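Local coordinates for protein purine nucleoside phosphorylase (Thermus thermophilus, PDB 1ODK) that probably catalyses the phosphate-dependent cleavage of purine nucleosides, releasing the free base and a ribose 1-phosphate, at residues B[24-29]-B[58-63]; B[95-100]-B[147-152]; B[114-119]-B[181-186]. One frame throughout, in Å; residues are numbered along the deposited sequence.

The three contacts are spread over one alpha/beta subunit of a six-chain assembly. Interactions 1 and 3 are buried and consist of van der Waals packing, but they join different elements: interaction 1 lays a helix on a strand of the large mixed sheet, whereas interaction 3 sets two helices side by side. Interaction 2 is only partly buried; there a loop meets an arginine of a short strand through aliphatic carbons near the strand and a long salt bridge at the side chain's tip. Interactions 1 and 2 both reach the same sheet from opposite sides of the chain's centre, with their own centres 24 Å apart. Interactions 2 and 3 alternate along the chain without touching, their nearest atoms about 7 Å apart.

Interaction 1: residues B[24-29]-B[58-63]; sequences GRAEWI and VSVQTT
Ala26 of helix 23-33 comes to rest against Val60 near the end of strand 56-61, their CA atoms 5.9 Å apart. So close an approach suits alanine, whose lone methyl lets the helix backbone itself meet the strand: Val60 CG1 lies 3.7 Å from Ala26 O and touches the CB methyl too. With CG1 anti to the backbone N (chi1 -177°), valine spreads its two methyls over the helix, and CG2 meets Ile29 CG2, one helical turn on from Ala26, at 3.9 Å. The branched side chains of Ile29 and Val60 cross at a slant. Where the strand gives way to loop, Ala26 CB touches Thr62 OG1 at 3.4 Å; that hydroxyl is satisfied by the carbonyl O of Trp47. The loop after the strand is held by Gln61 NE2, which donates to Thr62 O over 2.9 Å in a nearly straight bond (170°) and has Leu46 O as its second partner. Pro20 of the neighbouring parallel strand 16-20 touches both Ala26 and Val60, while Ile29 also packs on Val225 of helix 214-233. This is the helix-on-sheet packing of an alpha/beta fold, here that of the phosphorylase superfamily.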
loop_
_atom_site.group_PDB
_atom_site.type_symbol
_atom_site.label_atom_id
_atom_site.label_comp_id
_atom_site.label_asym_id
_atom_site.label_seq_id
_atom_site.Cartn_x
_atom_site.Cartn_y
_atom_site.Cartn_z
ATOM N N GLY B 24 -3.544 -16.543 -33.966
ATOM C CA GLY B 24 -3.980 -17.692 -34.737
ATOM C C GLY B 24 -5.487 -17.841 -34.617
ATOM O O GLY B 24 -6.158 -18.317 -35.534
ATOM N N ARG B 25 -6.021 -17.435 -33.469
ATOM C CA ARG B 25 -7.454 -17.511 -33.232
ATOM C C ARG B 25 -8.151 -16.387 -34.000
ATOM O O ARG B 25 -9.242 -16.577 -34.544
ATOM C CB ARG B 25 -7.737 -17.400 -31.731
ATOM C CG ARG B 25 -9.200 -17.506 -31.341
ATOM C CD ARG B 25 -9.301 -17.889 -29.875
ATOM N NE ARG B 25 -8.786 -19.239 -29.653
ATOM C CZ ARG B 25 -8.112 -19.622 -28.572
ATOM N NH1 ARG B 25 -7.859 -18.753 -27.600
ATOM N NH2 ARG B 25 -7.694 -20.878 -28.463
ATOM N N ALA B 26 -7.518 -15.219 -34.045
ATOM C CA ALA B 26 -8.085 -14.089 -34.775
ATOM C C ALA B 26 -8.262 -14.488 -36.239
ATOM O O ALA B 26 -9.311 -14.245 -36.840
ATOM C CB ALA B 26 -7.163 -12.880 -34.678
ATOM N N GLU B 27 -7.226 -15.099 -36.807
ATOM C CA GLU B 27 -7.261 -15.536 -38.200
ATOM C C GLU B 27 -8.385 -16.544 -38.425
ATOM O O GLU B 27 -9.140 -16.441 -39.392
ATOM C CB GLU B 27 -5.923 -16.167 -38.587
ATOM C CG GLU B 27 -5.886 -16.731 -39.997
ATOM C CD GLU B 27 -4.539 -17.330 -40.339
ATOM O OE1 GLU B 27 -4.087 -18.243 -39.614
ATOM O OE2 GLU B 27 -3.930 -16.884 -41.332
ATOM N N TRP B 28 -8.491 -17.515 -37.522
ATOM C CA TRP B 28 -9.524 -18.540 -37.621
ATOM C C TRP B 28 -10.924 -17.926 -37.579
ATOM O O TRP B 28 -11.813 -18.327 -38.334
ATOM C CB TRP B 28 -9.381 -19.547 -36.479
ATOM C CG TRP B 28 -10.465 -20.565 -36.465
ATOM C CD1 TRP B 28 -10.564 -21.672 -37.254
ATOM C CD2 TRP B 28 -11.643 -20.546 -35.647
ATOM N NE1 TRP B 28 -11.732 -22.348 -36.977
ATOM C CE2 TRP B 28 -12.412 -21.676 -35.994
ATOM C CE3 TRP B 28 -12.121 -19.679 -34.654
ATOM C CZ2 TRP B 28 -13.637 -21.966 -35.383
ATOM C CZ3 TRP B 28 -13.339 -19.969 -34.045
ATOM C CH2 TRP B 28 -14.082 -21.104 -34.414
ATOM N N ILE B 29 -11.115 -16.956 -36.690
ATOM C CA ILE B 29 -12.408 -16.294 -36.556
ATOM C C ILE B 29 -12.774 -15.552 -37.840
ATOM O O ILE B 29 -13.884 -15.681 -38.351
ATOM C CB ILE B 29 -12.402 -15.264 -35.398
ATOM C CG1 ILE B 29 -12.232 -15.975 -34.054
ATOM C CG2 ILE B 29 -13.695 -14.460 -35.408
ATOM C CD1 ILE B 29 -12.024 -15.008 -32.900
ATOM N N VAL B 58 -17.521 -6.063 -39.048
ATOM C CA VAL B 58 -16.962 -6.555 -37.793
ATOM C C VAL B 58 -15.452 -6.744 -37.939
ATOM O O VAL B 58 -14.980 -7.301 -38.932
ATOM C CB VAL B 58 -17.599 -7.910 -37.380
ATOM C CG1 VAL B 58 -16.855 -8.501 -36.187
ATOM C CG2 VAL B 58 -19.075 -7.704 -37.025
ATOM N N SER B 59 -14.701 -6.258 -36.958
ATOM C CA SER B 59 -13.252 -6.410 -36.966
ATOM C C SER B 59 -12.866 -7.428 -35.897
ATOM O O SER B 59 -13.595 -7.622 -34.925
ATOM C CB SER B 59 -12.561 -5.075 -36.681
ATOM O OG SER B 59 -12.712 -4.171 -37.763
ATOM N N VAL B 60 -11.732 -8.089 -36.100
ATOM C CA VAL B 60 -11.222 -9.086 -35.166
ATOM C C VAL B 60 -9.766 -8.686 -34.968
ATOM O O VAL B 60 -8.955 -8.815 -35.887
ATOM C CB VAL B 60 -11.292 -10.508 -35.770
ATOM C CG1 VAL B 60 -10.815 -11.533 -34.750
ATOM C CG2 VAL B 60 -12.713 -10.816 -36.214
ATOM N N GLN B 61 -9.444 -8.200 -33.773
ATOM C CA GLN B 61 -8.098 -7.721 -33.474
ATOM C C GLN B 61 -7.369 -8.455 -32.352
ATOM O O GLN B 61 -7.859 -8.540 -31.231
ATOM C CB GLN B 61 -8.162 -6.226 -33.134
ATOM C CG GLN B 61 -6.830 -5.605 -32.701
ATOM C CD GLN B 61 -5.788 -5.633 -33.804
ATOM O OE1 GLN B 61 -6.017 -5.117 -34.894
ATOM N NE2 GLN B 61 -4.631 -6.233 -33.522
ATOM N N THR B 62 -6.183 -8.960 -32.673
ATOM C CA THR B 62 -5.339 -9.672 -31.718
ATOM C C THR B 62 -4.887 -8.692 -30.636
ATOM O O THR B 62 -4.479 -7.575 -30.950
ATOM C CB THR B 62 -4.083 -10.223 -32.420
ATOM O OG1 THR B 62 -4.474 -11.124 -33.459
ATOM C CG2 THR B 62 -3.174 -10.932 -31.427
ATOM N N THR B 63 -4.948 -9.104 -29.371
ATOM C CA THR B 63 -4.526 -8.228 -28.273
ATOM C C THR B 63 -3.180 -8.627 -27.662
ATOM O O THR B 63 -2.512 -7.808 -27.033
ATOM C CB THR B 63 -5.521 -8.247 -27.102
ATOM O OG1 THR B 63 -5.503 -9.547 -26.504
ATOM C CG2 THR B 63 -6.937 -7.919 -27.569
#

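Interaction 2: residues B[95-100]-B[147-152]; sequences SSDLAP and PHRVGL
Arg149 reaches from strand 148-150 of the mixed sheet in this alpha/beta fold to Asp97 and Leu98, in the loop between strands 84-93 and 103-106. Its side chain starts at CB, 4.2 Å from Leu98 CD2. CG follows, and it is the main point of touch: it lies only 3.4 Å from the same methyl, close for two carbons. The first torsion sets this up, placing CG anti to the carbonyl carbon (chi1 -66°), and further bends at chi2 and chi3 carry CD and NE round, so that the guanidinium turns back to the loop. Arginine suits this half-buried place because its aliphatic stem can cover a leucine while its charge stays near the more exposed aspartate. Leu98, the buried partner, is backed by Ile104 of strand 103-106 and by Leu176, which Arg149 touches as well. The strand pairs in parallel with 103-106, then turns a corner at Gly151, whose extended backbone angles (phi 170°) are easily reached without a side chain. At the tip, the carboxylate and guanidinium planes are 45° apart and no N-H points at the acid. What remains is a long salt bridge of charges alone, Asp97 OD1 lying 3.7 Å from Arg149 NH1, well out of the guanidinium plane.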
loop_
_atom_site.group_PDB
_atom_site.type_symbol
_atom_site.label_atom_id
_atom_site.label_comp_id
_atom_site.label_asym_id
_atom_site.label_seq_id
_atom_site.Cartn_x
_atom_site.Cartn_y
_atom_site.Cartn_z
ATOM N N SER B 95 -12.557 -22.552 -9.663
ATOM C CA SER B 95 -13.435 -23.470 -8.943
ATOM C C SER B 95 -13.449 -24.834 -9.620
ATOM O O SER B 95 -13.093 -24.966 -10.794
ATOM C CB SER B 95 -14.866 -22.924 -8.921
ATOM O OG SER B 95 -14.891 -21.524 -8.694
ATOM N N SER B 96 -13.872 -25.849 -8.876
ATOM C CA SER B 96 -13.957 -27.199 -9.413
ATOM C C SER B 96 -15.298 -27.337 -10.127
ATOM O O SER B 96 -15.519 -28.281 -10.885
ATOM C CB SER B 96 -13.872 -28.223 -8.282
ATOM O OG SER B 96 -14.937 -28.045 -7.361
ATOM N N ASP B 97 -16.189 -26.383 -9.878
ATOM C CA ASP B 97 -17.517 -26.397 -10.479
ATOM C C ASP B 97 -17.474 -26.127 -11.981
ATOM O O ASP B 97 -18.316 -26.624 -12.728
ATOM C CB ASP B 97 -18.414 -25.365 -9.786
ATOM C CG ASP B 97 -19.893 -25.596 -10.062
ATOM O OD1 ASP B 97 -20.725 -24.847 -9.504
ATOM O OD2 ASP B 97 -20.226 -26.524 -10.834
ATOM N N LEU B 98 -16.494 -25.343 -12.422
ATOM C CA LEU B 98 -16.357 -25.026 -13.841
ATOM C C LEU B 98 -15.585 -26.104 -14.586
ATOM O O LEU B 98 -14.523 -26.545 -14.143
ATOM C CB LEU B 98 -15.654 -23.677 -14.029
ATOM C CG LEU B 98 -16.487 -22.414 -13.808
ATOM C CD1 LEU B 98 -15.599 -21.187 -13.928
ATOM C CD2 LEU B 98 -17.606 -22.356 -14.833
ATOM N N ALA B 99 -16.123 -26.522 -15.727
ATOM C CA ALA B 99 -15.480 -27.548 -16.535
ATOM C C ALA B 99 -14.949 -26.948 -17.831
ATOM O O ALA B 99 -15.484 -25.957 -18.332
ATOM C CB ALA B 99 -16.472 -28.657 -16.845
ATOM N N PRO B 100 -13.875 -27.536 -18.384
ATOM C CA PRO B 100 -13.294 -27.037 -19.633
ATOM C C PRO B 100 -14.347 -26.995 -20.741
ATOM O O PRO B 100 -15.162 -27.907 -20.866
ATOM C CB PRO B 100 -12.184 -28.044 -19.914
ATOM C CG PRO B 100 -11.718 -28.407 -18.526
ATOM C CD PRO B 100 -13.037 -28.602 -17.803
ATOM N N PRO B 147 -23.512 -24.455 -22.287
ATOM C CA PRO B 147 -23.256 -24.362 -20.847
ATOM C C PRO B 147 -22.424 -23.120 -20.538
ATOM O O PRO B 147 -21.374 -22.902 -21.147
ATOM C CB PRO B 147 -22.500 -25.651 -20.553
ATOM C CG PRO B 147 -23.128 -26.612 -21.512
ATOM C CD PRO B 147 -23.189 -25.803 -22.787
ATOM N N HIS B 148 -22.889 -22.312 -19.593
ATOM C CA HIS B 148 -22.176 -21.091 -19.243
ATOM C C HIS B 148 -22.481 -20.624 -17.833
ATOM O O HIS B 148 -23.434 -21.083 -17.202
ATOM C CB HIS B 148 -22.555 -19.968 -20.207
ATOM C CG HIS B 148 -23.984 -19.540 -20.089
ATOM N ND1 HIS B 148 -25.034 -20.337 -20.490
ATOM C CD2 HIS B 148 -24.539 -18.418 -19.572
ATOM C CE1 HIS B 148 -26.176 -19.725 -20.225
ATOM N NE2 HIS B 148 -25.902 -18.559 -19.667
ATOM N N ARG B 149 -21.660 -19.696 -17.355
ATOM C CA ARG B 149 -21.820 -19.105 -16.034
ATOM C C ARG B 149 -21.694 -17.593 -16.205
ATOM O O ARG B 149 -21.120 -17.114 -17.186
ATOM C CB ARG B 149 -20.736 -19.614 -15.072
ATOM C CG ARG B 149 -20.814 -21.103 -14.735
ATOM C CD ARG B 149 -22.094 -21.436 -13.981
ATOM N NE ARG B 149 -22.214 -20.655 -12.753
ATOM C CZ ARG B 149 -21.480 -20.854 -11.661
ATOM N NH1 ARG B 149 -20.570 -21.821 -11.633
ATOM N NH2 ARG B 149 -21.638 -20.065 -10.605
ATOM N N VAL B 150 -22.246 -16.847 -15.258
ATOM C CA VAL B 150 -22.183 -15.396 -15.300
ATOM C C VAL B 150 -21.608 -14.918 -13.968
ATOM O O VAL B 150 -22.149 -15.215 -12.899
ATOM C CB VAL B 150 -23.586 -14.786 -15.518
ATOM C CG1 VAL B 150 -23.497 -13.270 -15.602
ATOM C CG2 VAL B 150 -24.201 -15.352 -16.797
ATOM N N GLY B 151 -20.498 -14.195 -14.028
ATOM C CA GLY B 151 -19.897 -13.722 -12.798
ATOM C C GLY B 151 -18.524 -13.105 -12.939
ATOM O O GLY B 151 -18.127 -12.641 -14.010
ATOM N N LEU B 152 -17.790 -13.116 -11.834
ATOM C CA LEU B 152 -16.462 -12.526 -11.788
ATOM C C LEU B 152 -15.322 -13.377 -12.301
ATOM O O LEU B 152 -15.317 -14.602 -12.160
ATOM C CB LEU B 152 -16.108 -12.141 -10.349
ATOM C CG LEU B 152 -16.864 -11.016 -9.652
ATOM C CD1 LEU B 152 -16.399 -10.948 -8.198
ATOM C CD2 LEU B 152 -16.613 -9.695 -10.377
#

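Interaction 3: residues B[114-119]-B[181-186]; sequences GTTRQY and EASALF
A buried helix-helix contact joins Thr116 and its neighbour Thr115 to Ser183 and Ala184, at the first turns of helices 114-120 and 182-192 in the alpha/beta phosphorylase fold. The axes of the two short segments run roughly the same way, 31° apart, and approach to 8.9 Å; the nearest CA atoms, of Thr116 and Ala184, are 5.5 Å apart. Small side chains permit this closeness. No hydrogen bond crosses the interface, and the work is done largely by one methyl. Thr116 CG2 lies anti to its own carbonyl carbon and rests against the start of the other helix, over Ser183 and 3.6 Å from Ala184 N. Thr115 CG2 adds a looser touch, 4.4 Å from Ala184 CB. The hydroxyls have their partners beyond the two segments: Thr115 OG1 bonds to Thr67 OG1, while Thr116 OG1 and Ser183 OG both bond to Asp113 OD2, so one carboxylate oxygen ties together the two helix starts. Helix 114-120 also lies at a subunit boundary, where Gln118 OE1 accepts from the backbone N atoms of Asp157 and Ala158 of a neighbouring subunit. The closest touch between the helices puts Thr116 CG2 3.4 Å from Ser183 OG, a methyl against a hydroxyl oxygen.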
loop_
_atom_site.group_PDB
_atom_site.type_symbol
_atom_site.label_atom_id
_atom_site.label_comp_id
_atom_site.label_asym_id
_atom_site.label_seq_id
_atom_site.Cartn_x
_atom_site.Cartn_y
_atom_site.Cartn_z
ATOM N N GLY B 114 -1.205 -4.657 -12.946
ATOM C CA GLY B 114 -0.589 -3.353 -12.764
ATOM C C GLY B 114 -0.972 -2.294 -13.784
ATOM O O GLY B 114 -0.707 -1.111 -13.582
ATOM N N THR B 115 -1.582 -2.702 -14.892
ATOM C CA THR B 115 -1.982 -1.734 -15.901
ATOM C C THR B 115 -3.146 -0.892 -15.386
ATOM O O THR B 115 -3.119 0.333 -15.481
ATOM C CB THR B 115 -2.385 -2.427 -17.227
ATOM O OG1 THR B 115 -1.271 -3.175 -17.724
ATOM C CG2 THR B 115 -2.790 -1.392 -18.276
ATOM N N THR B 116 -4.171 -1.534 -14.836
ATOM C CA THR B 116 -5.289 -0.760 -14.314
ATOM C C THR B 116 -4.764 0.083 -13.153
ATOM O O THR B 116 -5.139 1.248 -12.993
ATOM C CB THR B 116 -6.431 -1.664 -13.812
ATOM O OG1 THR B 116 -5.940 -2.530 -12.785
ATOM C CG2 THR B 116 -6.990 -2.504 -14.963
ATOM N N ARG B 117 -3.875 -0.512 -12.360
ATOM C CA ARG B 117 -3.286 0.172 -11.213
ATOM C C ARG B 117 -2.582 1.461 -11.629
ATOM O O ARG B 117 -2.723 2.492 -10.970
ATOM C CB ARG B 117 -2.287 -0.744 -10.497
ATOM C CG ARG B 117 -1.672 -0.126 -9.240
ATOM C CD ARG B 117 -0.570 -1.011 -8.688
ATOM N NE ARG B 117 0.154 -0.366 -7.598
ATOM C CZ ARG B 117 -0.354 -0.154 -6.391
ATOM N NH1 ARG B 117 -1.592 -0.543 -6.115
ATOM N NH2 ARG B 117 0.373 0.452 -5.463
ATOM N N GLN B 118 -1.826 1.405 -12.722
ATOM C CA GLN B 118 -1.123 2.592 -13.198
ATOM C C GLN B 118 -2.110 3.665 -13.656
ATOM O O GLN B 118 -1.972 4.832 -13.291
ATOM C CB GLN B 118 -0.170 2.233 -14.347
ATOM C CG GLN B 118 0.861 3.311 -14.639
ATOM C CD GLN B 118 1.828 2.921 -15.741
ATOM O OE1 GLN B 118 2.236 1.762 -15.846
ATOM N NE2 GLN B 118 2.213 3.893 -16.562
ATOM N N TYR B 119 -3.104 3.275 -14.453
ATOM C CA TYR B 119 -4.110 4.227 -14.929
ATOM C C TYR B 119 -4.859 4.860 -13.753
ATOM O O TYR B 119 -5.168 6.052 -13.769
ATOM C CB TYR B 119 -5.137 3.533 -15.835
ATOM C CG TYR B 119 -4.726 3.365 -17.283
ATOM C CD1 TYR B 119 -4.496 2.095 -17.826
ATOM C CD2 TYR B 119 -4.636 4.470 -18.130
ATOM C CE1 TYR B 119 -4.194 1.936 -19.184
ATOM C CE2 TYR B 119 -4.336 4.322 -19.486
ATOM C CZ TYR B 119 -4.123 3.057 -20.007
ATOM O OH TYR B 119 -3.881 2.917 -21.353
ATOM N N GLU B 181 -6.735 -10.035 -19.239
ATOM C CA GLU B 181 -7.006 -8.857 -20.057
ATOM C C GLU B 181 -8.243 -8.038 -19.704
ATOM O O GLU B 181 -8.260 -6.818 -19.881
ATOM C CB GLU B 181 -7.117 -9.278 -21.530
ATOM C CG GLU B 181 -5.828 -9.802 -22.164
ATOM C CD GLU B 181 -5.517 -11.256 -21.838
ATOM O OE1 GLU B 181 -4.398 -11.694 -22.175
ATOM O OE2 GLU B 181 -6.374 -11.965 -21.259
ATOM N N ALA B 182 -9.274 -8.710 -19.209
ATOM C CA ALA B 182 -10.548 -8.070 -18.899
ATOM C C ALA B 182 -10.549 -6.770 -18.098
ATOM O O ALA B 182 -11.190 -5.799 -18.499
ATOM C CB ALA B 182 -11.476 -9.084 -18.229
ATOM N N SER B 183 -9.857 -6.743 -16.965
ATOM C CA SER B 183 -9.840 -5.540 -16.139
ATOM C C SER B 183 -9.480 -4.263 -16.913
ATOM O O SER B 183 -10.180 -3.251 -16.806
ATOM C CB SER B 183 -8.873 -5.727 -14.964
ATOM O OG SER B 183 -7.548 -5.876 -15.432
ATOM N N ALA B 184 -8.409 -4.310 -17.702
ATOM C CA ALA B 184 -7.974 -3.135 -18.465
ATOM C C ALA B 184 -8.981 -2.729 -19.538
ATOM O O ALA B 184 -9.229 -1.542 -19.758
ATOM C CB ALA B 184 -6.597 -3.395 -19.108
ATOM N N LEU B 185 -9.550 -3.716 -20.217
ATOM C CA LEU B 185 -10.537 -3.433 -21.252
ATOM C C LEU B 185 -11.729 -2.708 -20.625
ATOM O O LEU B 185 -12.187 -1.685 -21.135
ATOM C CB LEU B 185 -11.011 -4.737 -21.893
ATOM C CG LEU B 185 -12.164 -4.654 -22.896
ATOM C CD1 LEU B 185 -11.730 -3.882 -24.142
ATOM C CD2 LEU B 185 -12.599 -6.073 -23.257
ATOM N N PHE B 186 -12.218 -3.246 -19.512
ATOM C CA PHE B 186 -13.365 -2.665 -18.819
ATOM C C PHE B 186 -13.068 -1.235 -18.378
ATOM O O PHE B 186 -13.882 -0.335 -18.587
ATOM C CB PHE B 186 -13.745 -3.531 -17.607
ATOM C CG PHE B 186 -14.346 -4.871 -17.973
ATOM C CD1 PHE B 186 -14.540 -5.848 -17.000
ATOM C CD2 PHE B 186 -14.726 -5.151 -19.287
ATOM C CE1 PHE B 186 -15.103 -7.087 -17.326
ATOM C CE2 PHE B 186 -15.288 -6.381 -19.625
ATOM C CZ PHE B 186 -15.476 -7.351 -18.642
#